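Ara h 8 allergen isoform (Arachis hypogaea, PDB 6V8S) probably binds small hydrophobic or amphipathic ligands, perhaps including abscisic acid, as a plant pathogenesis-related protein of the Bet v 1 family, and is a peanut allergen. Local coordinates at residues A[93-98]-A[125-130]; A[97-102]-A[118-123]; A[39-44]-A[52-57]. One frame throughout, in Å; residues are numbered along the deposited sequence.

Contact 1 (A[93-98]-A[125-130]); sequences EILEKV and APLPDE. With 2AN (8-anilino-1-naphthalene sulfonate), chain S.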
loop_
_atom_site.group_PDB
_atom_site.type_symbol
_atom_site.label_atom_id
_atom_site.label_comp_id
_atom_site.label_asym_id
_atom_site.label_seq_id
_atom_site.Cartn_x
_atom_site.Cartn_y
_atom_site.Cartn_z
ATOM N N GLU A 93 15.992 5.091 3.272
ATOM C CA GLU A 93 17.384 5.042 2.747
ATOM C C GLU A 93 17.930 3.604 2.801
ATOM O O GLU A 93 18.634 3.191 1.888
ATOM C CB GLU A 93 18.261 6.048 3.468
ATOM C CG GLU A 93 17.820 7.493 3.221
ATOM C CD GLU A 93 17.937 8.031 1.795
ATOM O OE1 GLU A 93 18.825 7.561 1.019
ATOM O OE2 GLU A 93 17.082 8.871 1.454
ATOM N N ILE A 94 17.583 2.834 3.826
ATOM C CA ILE A 94 18.182 1.479 4.077
ATOM C C ILE A 94 17.493 0.441 3.195
ATOM O O ILE A 94 17.956 -0.713 3.159
ATOM C CB ILE A 94 18.110 1.132 5.575
ATOM C CG1 ILE A 94 19.094 0.004 5.941
ATOM C CG2 ILE A 94 16.700 0.780 5.995
ATOM C CD1 ILE A 94 19.354 -0.167 7.388
ATOM N N LEU A 95 16.411 0.793 2.474
ATOM C CA LEU A 95 15.590 -0.177 1.712
ATOM C C LEU A 95 15.922 -0.082 0.218
ATOM O O LEU A 95 15.930 1.037 -0.327
ATOM C CB LEU A 95 14.107 0.094 1.943
ATOM C CG LEU A 95 13.563 -0.272 3.325
ATOM C CD1 LEU A 95 12.085 -0.090 3.418
ATOM C CD2 LEU A 95 13.930 -1.705 3.747
ATOM N N GLU A 96 16.040 -1.244 -0.415
ATOM C CA GLU A 96 15.997 -1.374 -1.890
ATOM C C GLU A 96 14.535 -1.324 -2.324
ATOM O O GLU A 96 14.268 -0.618 -3.301
ATOM C CB GLU A 96 16.620 -2.689 -2.376
ATOM C CG GLU A 96 18.084 -2.816 -2.128
ATOM C CD GLU A 96 18.631 -4.228 -2.312
ATOM O OE1 GLU A 96 19.885 -4.337 -2.500
ATOM O OE2 GLU A 96 17.840 -5.222 -2.304
ATOM N N LYS A 97 13.644 -2.035 -1.627
ATOM C CA LYS A 97 12.203 -2.088 -1.978
ATOM C C LYS A 97 11.434 -2.782 -0.833
ATOM O O LYS A 97 12.050 -3.495 0.017
ATOM C CB LYS A 97 11.987 -2.822 -3.308
ATOM C CG LYS A 97 12.428 -4.303 -3.310
ATOM C CD LYS A 97 12.061 -5.033 -4.560
ATOM C CE LYS A 97 12.543 -6.461 -4.528
ATOM N NZ LYS A 97 12.270 -7.179 -5.783
ATOM N N VAL A 98 10.120 -2.596 -0.825
ATOM C CA VAL A 98 9.206 -3.400 0.040
ATOM C C VAL A 98 8.100 -3.941 -0.851
ATOM O O VAL A 98 7.470 -3.136 -1.587
ATOM C CB VAL A 98 8.632 -2.572 1.218
ATOM C CG1 VAL A 98 7.932 -3.458 2.231
ATOM C CG2 VAL A 98 9.645 -1.692 1.810
ATOM N N ALA A 125 21.955 -5.597 5.537
ATOM C CA ALA A 125 21.479 -4.798 6.673
ATOM C C ALA A 125 20.289 -5.503 7.332
ATOM O O ALA A 125 19.406 -6.047 6.671
ATOM C CB ALA A 125 21.118 -3.408 6.204
ATOM N N PRO A 126 20.239 -5.549 8.686
ATOM C CA PRO A 126 19.012 -5.901 9.393
ATOM C C PRO A 126 17.993 -4.776 9.163
ATOM O O PRO A 126 18.349 -3.651 8.738
ATOM C CB PRO A 126 19.360 -6.000 10.885
ATOM C CG PRO A 126 20.879 -5.945 10.900
ATOM C CD PRO A 126 21.329 -5.213 9.616
ATOM N N LEU A 127 16.711 -5.091 9.353
ATOM C CA LEU A 127 15.607 -4.138 9.248
ATOM C C LEU A 127 15.504 -3.400 10.577
ATOM O O LEU A 127 15.171 -3.991 11.583
ATOM C CB LEU A 127 14.328 -4.905 8.964
ATOM C CG LEU A 127 13.118 -4.011 8.701
ATOM C CD1 LEU A 127 13.376 -3.099 7.493
ATOM C CD2 LEU A 127 11.858 -4.843 8.480
ATOM N N PRO A 128 15.812 -2.085 10.644
ATOM C CA PRO A 128 15.650 -1.343 11.890
ATOM C C PRO A 128 14.165 -1.330 12.276
ATOM O O PRO A 128 13.298 -1.203 11.349
ATOM C CB PRO A 128 16.121 0.089 11.559
ATOM C CG PRO A 128 16.955 -0.068 10.333
ATOM C CD PRO A 128 16.338 -1.239 9.570
ATOM N N ASP A 129 13.888 -1.380 13.569
ATOM C CA ASP A 129 12.519 -1.305 14.136
ATOM C C ASP A 129 11.802 -0.058 13.612
ATOM O O ASP A 129 10.602 -0.176 13.325
ATOM C CB ASP A 129 12.542 -1.382 15.673
ATOM C CG ASP A 129 12.887 -2.787 16.180
ATOM O OD1 ASP A 129 12.608 -3.757 15.419
ATOM O OD2 ASP A 129 13.414 -2.941 17.328
ATOM N N GLU A 130 12.523 1.052 13.469
ATOM C CA GLU A 130 11.933 2.374 13.098
ATOM C C GLU A 130 11.431 2.292 11.660
ATOM O O GLU A 130 10.406 2.908 11.373
ATOM C CB GLU A 130 12.950 3.518 13.278
ATOM C CG GLU A 130 13.414 3.671 14.722
ATOM C CD GLU A 130 14.350 2.610 15.305
ATOM O OE1 GLU A 130 14.979 1.804 14.556
ATOM O OE2 GLU A 130 14.464 2.594 16.555
HETATM C C1 2AN S . 23.476 -1.642 9.715
HETATM C C2 2AN S . 23.472 -0.908 8.577
HETATM C C3 2AN S . 23.966 -1.424 7.371
HETATM C C4 2AN S . 24.506 -2.665 7.336
HETATM C C5 2AN S . 24.550 -3.469 8.500
HETATM C C6 2AN S . 25.120 -4.764 8.433
HETATM C C7 2AN S . 25.192 -5.550 9.513
HETATM C C8 2AN S . 24.697 -5.095 10.741
HETATM N N 2AN S . 22.988 -1.090 10.914
HETATM S S 2AN S . 23.476 -3.497 12.496
HETATM C C9 2AN S . 24.126 -3.859 10.875
HETATM C C10 2AN S . 24.033 -2.976 9.731
HETATM C C11 2AN S . 22.135 0.002 11.172
HETATM C C12 2AN S . 22.351 0.760 12.316
HETATM C C13 2AN S . 21.526 1.838 12.607
HETATM C C14 2AN S . 20.472 2.153 11.770
HETATM C C15 2AN S . 20.236 1.386 10.651
HETATM C C16 2AN S . 21.054 0.306 10.355
HETATM O O1 2AN S . 22.093 -3.133 12.393
HETATM O O2 2AN S . 23.793 -4.590 13.370
HETATM O O3 2AN S . 24.256 -2.240 13.018
#
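The tip of Ile-94 meets the Pro-128 ring, with Ile-94 CD1 3.8 Å from Pro-128 CG. CG1 of the isoleucine stands anti to the backbone N (chi1 -161°) and the chain runs on extended, which carries CD1 to the middle of the apolar cluster. There the same methyl meets Ala-125 CB at 3.9 Å, and Ile-94 CG2 lies near Pro-128 CD. This is the tightly packed part of the contact, because 8-anilino-1-naphthalene sulfonate closes over it at still shorter range. The anilino ring of this ligand comes up to Ile-94 and Pro-128, its C16 being 3.5 Å from Ile-94 CD1. Its naphthalene part lies against the preceding residues, with C4 3.6 Å from Ala-125 CB and C9 3.4 Å from Pro-126 CD. The other part is sparse: Leu-95 CD2 meets Leu-127 CD1 at 4.0 Å, a single methyl-methyl touch between side chains that cross obliquely; both leucines also touch strand 110-121, Leu-95 at Thr-121 and Leu-127 at Phe-119. The two segments together bury 179 Å². The loop leading into helix 129-152, with Pro-128 at the N-cap position, therefore meets the loop leading into strand 95-107 through apolar side-chain contacts, with no hydrogen bond between the two segments, and the patch they form offers the dye's aromatic rings a hydrophobic surface, consistent with a largely apolar contribution to binding from these residues.

Contact 2 (A[97-102]-A[118-123]); sequences KVSFKT and TFHTKG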
loop_
_atom_site.group_PDB
_atom_site.type_symbol
_atom_site.label_atom_id
_atom_site.label_comp_id
_atom_site.label_asym_id
_atom_site.label_seq_id
_atom_site.Cartn_x
_atom_site.Cartn_y
_atom_site.Cartn_z
ATOM N N LYS A 97 13.644 -2.035 -1.627
ATOM C CA LYS A 97 12.203 -2.088 -1.978
ATOM C C LYS A 97 11.434 -2.782 -0.833
ATOM O O LYS A 97 12.050 -3.495 0.017
ATOM C CB LYS A 97 11.987 -2.822 -3.308
ATOM C CG LYS A 97 12.428 -4.303 -3.310
ATOM C CD LYS A 97 12.061 -5.033 -4.560
ATOM C CE LYS A 97 12.543 -6.461 -4.528
ATOM N NZ LYS A 97 12.270 -7.179 -5.783
ATOM N N VAL A 98 10.120 -2.596 -0.825
ATOM C CA VAL A 98 9.206 -3.400 0.040
ATOM C C VAL A 98 8.100 -3.941 -0.851
ATOM O O VAL A 98 7.470 -3.136 -1.587
ATOM C CB VAL A 98 8.632 -2.572 1.218
ATOM C CG1 VAL A 98 7.932 -3.458 2.231
ATOM C CG2 VAL A 98 9.645 -1.692 1.810
ATOM N N SER A 99 7.915 -5.237 -0.810
ATOM C CA SER A 99 6.877 -5.916 -1.621
ATOM C C SER A 99 5.728 -6.368 -0.710
ATOM O O SER A 99 5.978 -6.977 0.374
ATOM C CB SER A 99 7.498 -7.051 -2.424
ATOM O OG SER A 99 7.827 -8.089 -1.522
ATOM N N PHE A 100 4.515 -6.088 -1.132
ATOM C CA PHE A 100 3.249 -6.381 -0.409
ATOM C C PHE A 100 2.445 -7.388 -1.231
ATOM O O PHE A 100 2.319 -7.242 -2.473
ATOM C CB PHE A 100 2.426 -5.101 -0.225
ATOM C CG PHE A 100 3.071 -4.049 0.618
ATOM C CD1 PHE A 100 3.946 -3.132 0.070
ATOM C CD2 PHE A 100 2.783 -3.936 1.963
ATOM C CE1 PHE A 100 4.561 -2.166 0.844
ATOM C CE2 PHE A 100 3.334 -2.924 2.732
ATOM C CZ PHE A 100 4.260 -2.072 2.169
ATOM N N LYS A 101 1.921 -8.394 -0.551
ATOM C CA LYS A 101 0.902 -9.315 -1.097
ATOM C C LYS A 101 -0.331 -9.195 -0.213
ATOM O O LYS A 101 -0.184 -9.459 0.997
ATOM C CB LYS A 101 1.440 -10.744 -1.143
ATOM C CG LYS A 101 2.702 -10.921 -1.972
ATOM C CD LYS A 101 3.043 -12.423 -2.121
ATOM C CE LYS A 101 2.076 -13.054 -3.094
ATOM N NZ LYS A 101 1.781 -14.471 -2.783
ATOM N N THR A 102 -1.455 -8.729 -0.759
ATOM C CA THR A 102 -2.679 -8.497 0.029
ATOM C C THR A 102 -3.791 -9.364 -0.566
ATOM O O THR A 102 -3.867 -9.502 -1.813
ATOM C CB THR A 102 -3.043 -7.002 0.116
ATOM O OG1 THR A 102 -3.628 -6.539 -1.104
ATOM C CG2 THR A 102 -1.867 -6.107 0.438
ATOM N N THR A 118 7.441 -8.166 2.460
ATOM C CA THR A 118 8.886 -8.486 2.363
ATOM C C THR A 118 9.669 -7.192 2.204
ATOM O O THR A 118 9.496 -6.549 1.157
ATOM C CB THR A 118 9.185 -9.499 1.247
ATOM O OG1 THR A 118 8.360 -10.622 1.465
ATOM C CG2 THR A 118 10.619 -9.978 1.267
ATOM N N PHE A 119 10.466 -6.858 3.226
ATOM C CA PHE A 119 11.449 -5.744 3.204
ATOM C C PHE A 119 12.753 -6.266 2.601
ATOM O O PHE A 119 13.286 -7.344 3.044
ATOM C CB PHE A 119 11.698 -5.202 4.619
ATOM C CG PHE A 119 10.496 -4.560 5.268
ATOM C CD1 PHE A 119 9.484 -5.341 5.820
ATOM C CD2 PHE A 119 10.405 -3.185 5.409
ATOM C CE1 PHE A 119 8.434 -4.756 6.502
ATOM C CE2 PHE A 119 9.328 -2.606 6.059
ATOM C CZ PHE A 119 8.342 -3.385 6.582
ATOM N N HIS A 120 13.262 -5.582 1.585
ATOM C CA HIS A 120 14.607 -5.836 0.991
ATOM C C HIS A 120 15.506 -4.694 1.421
ATOM O O HIS A 120 15.293 -3.528 0.932
ATOM C CB HIS A 120 14.526 -5.944 -0.543
ATOM C CG HIS A 120 13.684 -7.066 -1.008
ATOM N ND1 HIS A 120 14.228 -8.191 -1.594
ATOM C CD2 HIS A 120 12.337 -7.260 -0.940
ATOM C CE1 HIS A 120 13.244 -9.051 -1.864
ATOM N NE2 HIS A 120 12.089 -8.512 -1.455
ATOM N N THR A 121 16.433 -4.978 2.344
ATOM C CA THR A 121 17.394 -3.956 2.822
ATOM C C THR A 121 18.604 -3.974 1.893
ATOM O O THR A 121 18.859 -5.018 1.262
ATOM C CB THR A 121 17.765 -4.174 4.285
ATOM O OG1 THR A 121 18.293 -5.487 4.387
ATOM C CG2 THR A 121 16.612 -3.978 5.235
ATOM N N LYS A 122 19.320 -2.860 1.818
ATOM C CA LYS A 122 20.627 -2.764 1.107
ATOM C C LYS A 122 21.626 -3.686 1.789
ATOM O O LYS A 122 21.559 -3.848 3.047
ATOM C CB LYS A 122 21.120 -1.311 1.072
ATOM C CG LYS A 122 20.255 -0.442 0.158
ATOM C CD LYS A 122 20.580 1.006 0.226
ATOM C CE LYS A 122 19.884 1.809 -0.857
ATOM N NZ LYS A 122 19.894 3.245 -0.485
ATOM N N GLY A 123 22.485 -4.301 0.965
ATOM C CA GLY A 123 23.514 -5.262 1.405
ATOM C C GLY A 123 22.897 -6.317 2.298
ATOM O O GLY A 123 21.899 -6.924 1.919
HETATM O O HOH W 1 5.589 -9.973 0.107
#
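Lys-97 sets CG between its own backbone N and carbonyl carbon (chi1 62°) and then runs fully extended, while His-120 turns its ring to the side of its backbone N, and the two side chains end up alongside each other, pointing the same way. Lys-97 CE consequently sits over the imidazole face, 3.6 Å from the centroid of the His-120 ring and 3° off its normal, a well-centred CH-pi contact. Lys-97 NZ stays 4.5 Å from His-120 NE2, near enough that a charged lysine would probably disfavour protonation of the ring. Beneath them the backbones pair: His-120 N donates to Lys-97 O at 2.9 Å, whereas the return bond from Lys-97 N is weak. Two residues on, Ser-99 and Thr-118 exchange two bonds, and the one from Ser-99 N to Thr-118 O measures 2.8 Å. A water bridges Ser-99 O and Thr-118 OG1. On the inward face, Val-98 CG1 stands over the centre of the Phe-119 ring at 4.0 Å from its centroid. Phe-119 also packs on Val-135 of helix 129-152 and lies about 4 Å from a bound 8-anilino-1-naphthalene sulfonate. With strand directions 168° apart, this is an antiparallel beta hairpin of strands 95-107 and 110-121, part of the curved sheet that wraps the long C-terminal helix and encloses the ligand cavity in the Bet v 1 fold.

Contact 3 (A[39-44]-A[52-57]); sequences QSIEIV and TVKKVT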
loop_
_atom_site.group_PDB
_atom_site.type_symbol
_atom_site.label_atom_id
_atom_site.label_comp_id
_atom_site.label_asym_id
_atom_site.label_seq_id
_atom_site.Cartn_x
_atom_site.Cartn_y
_atom_site.Cartn_z
ATOM N N GLN A 39 -0.019 14.279 -2.215
ATOM C CA GLN A 39 -0.494 15.309 -3.170
ATOM C C GLN A 39 -1.109 14.632 -4.387
ATOM O O GLN A 39 -2.111 15.175 -4.892
ATOM C CB GLN A 39 0.658 16.193 -3.602
ATOM C CG GLN A 39 1.399 16.836 -2.439
ATOM C CD GLN A 39 0.485 17.648 -1.549
ATOM O OE1 GLN A 39 -0.016 18.704 -1.967
ATOM N NE2 GLN A 39 0.266 17.160 -0.327
ATOM N N SER A 40 -0.546 13.532 -4.876
ATOM C CA SER A 40 -1.052 12.864 -6.110
ATOM C C SER A 40 -0.454 11.459 -6.265
ATOM O O SER A 40 0.606 11.160 -5.644
ATOM C CB SER A 40 -0.705 13.663 -7.328
ATOM O OG SER A 40 0.713 13.818 -7.425
ATOM N N ILE A 41 -1.192 10.644 -7.015
ATOM C CA ILE A 41 -0.826 9.283 -7.464
ATOM C C ILE A 41 -1.097 9.243 -8.972
ATOM O O ILE A 41 -2.228 9.264 -9.343
ATOM C CB ILE A 41 -1.562 8.194 -6.673
ATOM C CG1 ILE A 41 -1.386 8.405 -5.171
ATOM C CG2 ILE A 41 -1.065 6.840 -7.102
ATOM C CD1 ILE A 41 -1.904 7.266 -4.299
ATOM N N GLU A 42 -0.043 9.288 -9.784
ATOM C CA GLU A 42 -0.085 9.398 -11.266
ATOM C C GLU A 42 0.458 8.099 -11.863
ATOM O O GLU A 42 1.533 7.658 -11.440
ATOM C CB GLU A 42 0.787 10.573 -11.714
ATOM C CG GLU A 42 0.670 11.009 -13.171
ATOM C CD GLU A 42 1.764 11.994 -13.583
ATOM O OE1 GLU A 42 2.932 11.903 -13.057
ATOM O OE2 GLU A 42 1.469 12.884 -14.439
ATOM N N ILE A 43 -0.278 7.511 -12.795
ATOM C CA ILE A 43 0.192 6.327 -13.561
ATOM C C ILE A 43 1.281 6.828 -14.519
ATOM O O ILE A 43 0.994 7.740 -15.267
ATOM C CB ILE A 43 -0.963 5.574 -14.243
ATOM C CG1 ILE A 43 -1.796 4.848 -13.166
ATOM C CG2 ILE A 43 -0.431 4.649 -15.342
ATOM C CD1 ILE A 43 -2.776 3.768 -13.647
ATOM N N VAL A 44 2.501 6.289 -14.433
ATOM C CA VAL A 44 3.616 6.698 -15.333
ATOM C C VAL A 44 3.797 5.647 -16.415
ATOM O O VAL A 44 4.468 5.962 -17.420
ATOM C CB VAL A 44 4.912 7.057 -14.562
ATOM C CG1 VAL A 44 4.688 8.378 -13.815
ATOM C CG2 VAL A 44 5.388 5.949 -13.649
ATOM N N THR A 52 2.039 -2.059 -14.113
ATOM C CA THR A 52 1.681 -0.617 -13.987
ATOM C C THR A 52 2.564 0.029 -12.922
ATOM O O THR A 52 2.730 -0.555 -11.844
ATOM C CB THR A 52 0.200 -0.418 -13.613
ATOM O OG1 THR A 52 -0.586 -0.971 -14.650
ATOM C CG2 THR A 52 -0.164 1.024 -13.398
ATOM N N VAL A 53 3.109 1.187 -13.191
ATOM C CA VAL A 53 3.945 1.964 -12.226
ATOM C C VAL A 53 3.225 3.274 -11.952
ATOM O O VAL A 53 2.814 3.950 -12.921
ATOM C CB VAL A 53 5.352 2.240 -12.772
ATOM C CG1 VAL A 53 6.176 3.093 -11.813
ATOM C CG2 VAL A 53 6.062 0.916 -13.053
ATOM N N LYS A 54 3.131 3.606 -10.671
ATOM C CA LYS A 54 2.504 4.851 -10.178
ATOM C C LYS A 54 3.555 5.650 -9.428
ATOM O O LYS A 54 4.331 5.068 -8.674
ATOM C CB LYS A 54 1.328 4.539 -9.252
ATOM C CG LYS A 54 0.342 3.515 -9.771
ATOM C CD LYS A 54 -0.802 3.313 -8.781
ATOM C CE LYS A 54 -1.690 2.152 -9.079
ATOM N NZ LYS A 54 -2.490 1.855 -7.869
ATOM N N LYS A 55 3.541 6.946 -9.640
ATOM C CA LYS A 55 4.372 7.914 -8.906
ATOM C C LYS A 55 3.515 8.513 -7.794
ATOM O O LYS A 55 2.496 9.138 -8.115
ATOM C CB LYS A 55 4.925 8.937 -9.879
ATOM C CG LYS A 55 5.820 9.963 -9.256
ATOM C CD LYS A 55 6.239 11.068 -10.138
ATOM C CE LYS A 55 7.477 10.736 -10.932
ATOM N NZ LYS A 55 8.064 11.967 -11.507
ATOM N N VAL A 56 3.923 8.315 -6.544
ATOM C CA VAL A 56 3.216 8.848 -5.365
ATOM C C VAL A 56 4.040 10.033 -4.853
ATOM O O VAL A 56 5.157 9.817 -4.391
ATOM C CB VAL A 56 3.018 7.780 -4.298
ATOM C CG1 VAL A 56 2.237 8.331 -3.103
ATOM C CG2 VAL A 56 2.329 6.541 -4.862
ATOM N N THR A 57 3.474 11.255 -4.929
ATOM C CA THR A 57 4.147 12.470 -4.462
ATOM C C THR A 57 3.596 12.869 -3.106
ATOM O O THR A 57 2.377 12.881 -2.973
ATOM C CB THR A 57 3.962 13.560 -5.512
ATOM O OG1 THR A 57 2.569 13.729 -5.644
ATOM C CG2 THR A 57 4.587 13.069 -6.789
#
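This is a two-stranded antiparallel pairing at one margin of the seven-stranded sheet, where the outermost strand 38-45 folds back on strand 53-60 as a beta hairpin. The short segments run 157° apart, their axes approach to 4.5 Å, and 572 Å² is buried. The register is borne out by hydrogen-bonded pairs at Ser-40 with Thr-57 and at Glu-42 with Lys-55, where Lys-55 N donates to Glu-42 O at 2.8 Å. Toward the turn, Val-44 N bonds to Val-53 O. At the far end Gln-39 and Ser-40 both face Thr-57, a classic beta bulge: Gln-39 N gives a bond to Thr-57 O at 2.9 Å, and Thr-57 N bonds Ser-40 O. The two hydroxyls of this pair meet as well, Ser-40 OG to Thr-57 OG1 at 2.6 Å; each oxygen lies between its own backbone N and carbonyl carbon (chi1 59° in both), which brings them into a hydrogen bond that either may donate.

On the side of Ile-41 and Val-56 the packing is apolar. Ile-41 CG2 is 4.1 Å from Val-56 CG2 and 3.9 Å from Lys-54 CD, so the aliphatic chain of the lysine joins the cluster. Near the turn, Val-44 CG2 presses against Val-53 CG1 at 3.5 Å, tighter than usual for carbons.

Beyond the pair, Lys-54 carries its ammonium to a salt bridge with Asp-28 and a hydrogen bond to Tyr-81, while Ile-41 packs on Asp-28 and Thr-31 of helix 27-34. Strand 63-75 lies along the other edge of strand 53-60, and its Tyr-66 receives Lys-55 in a cation-pi contact.

How the contacts relate
Contacts 1 and 2 form one continuous region: their centres are 8 Å apart and they share Lys-97 and Val-98. Leu-127 CD2 of contact 1 packs on Phe-119 CG of contact 2 at 3.5 Å, and Glu-96 N probably bonds His-120 O at 2.8 Å, completing a classic beta bulge in which Glu-96 and Lys-97 both face His-120. Contact 3 belongs to the same sheet but stands apart, its centre 22 Å from contact 1 and 19 Å from contact 2, with nearest atoms about 11 Å away in each case. Bound dye molecules approach all three, lying about 4 Å from the side chains of both Phe-119 and Val-56.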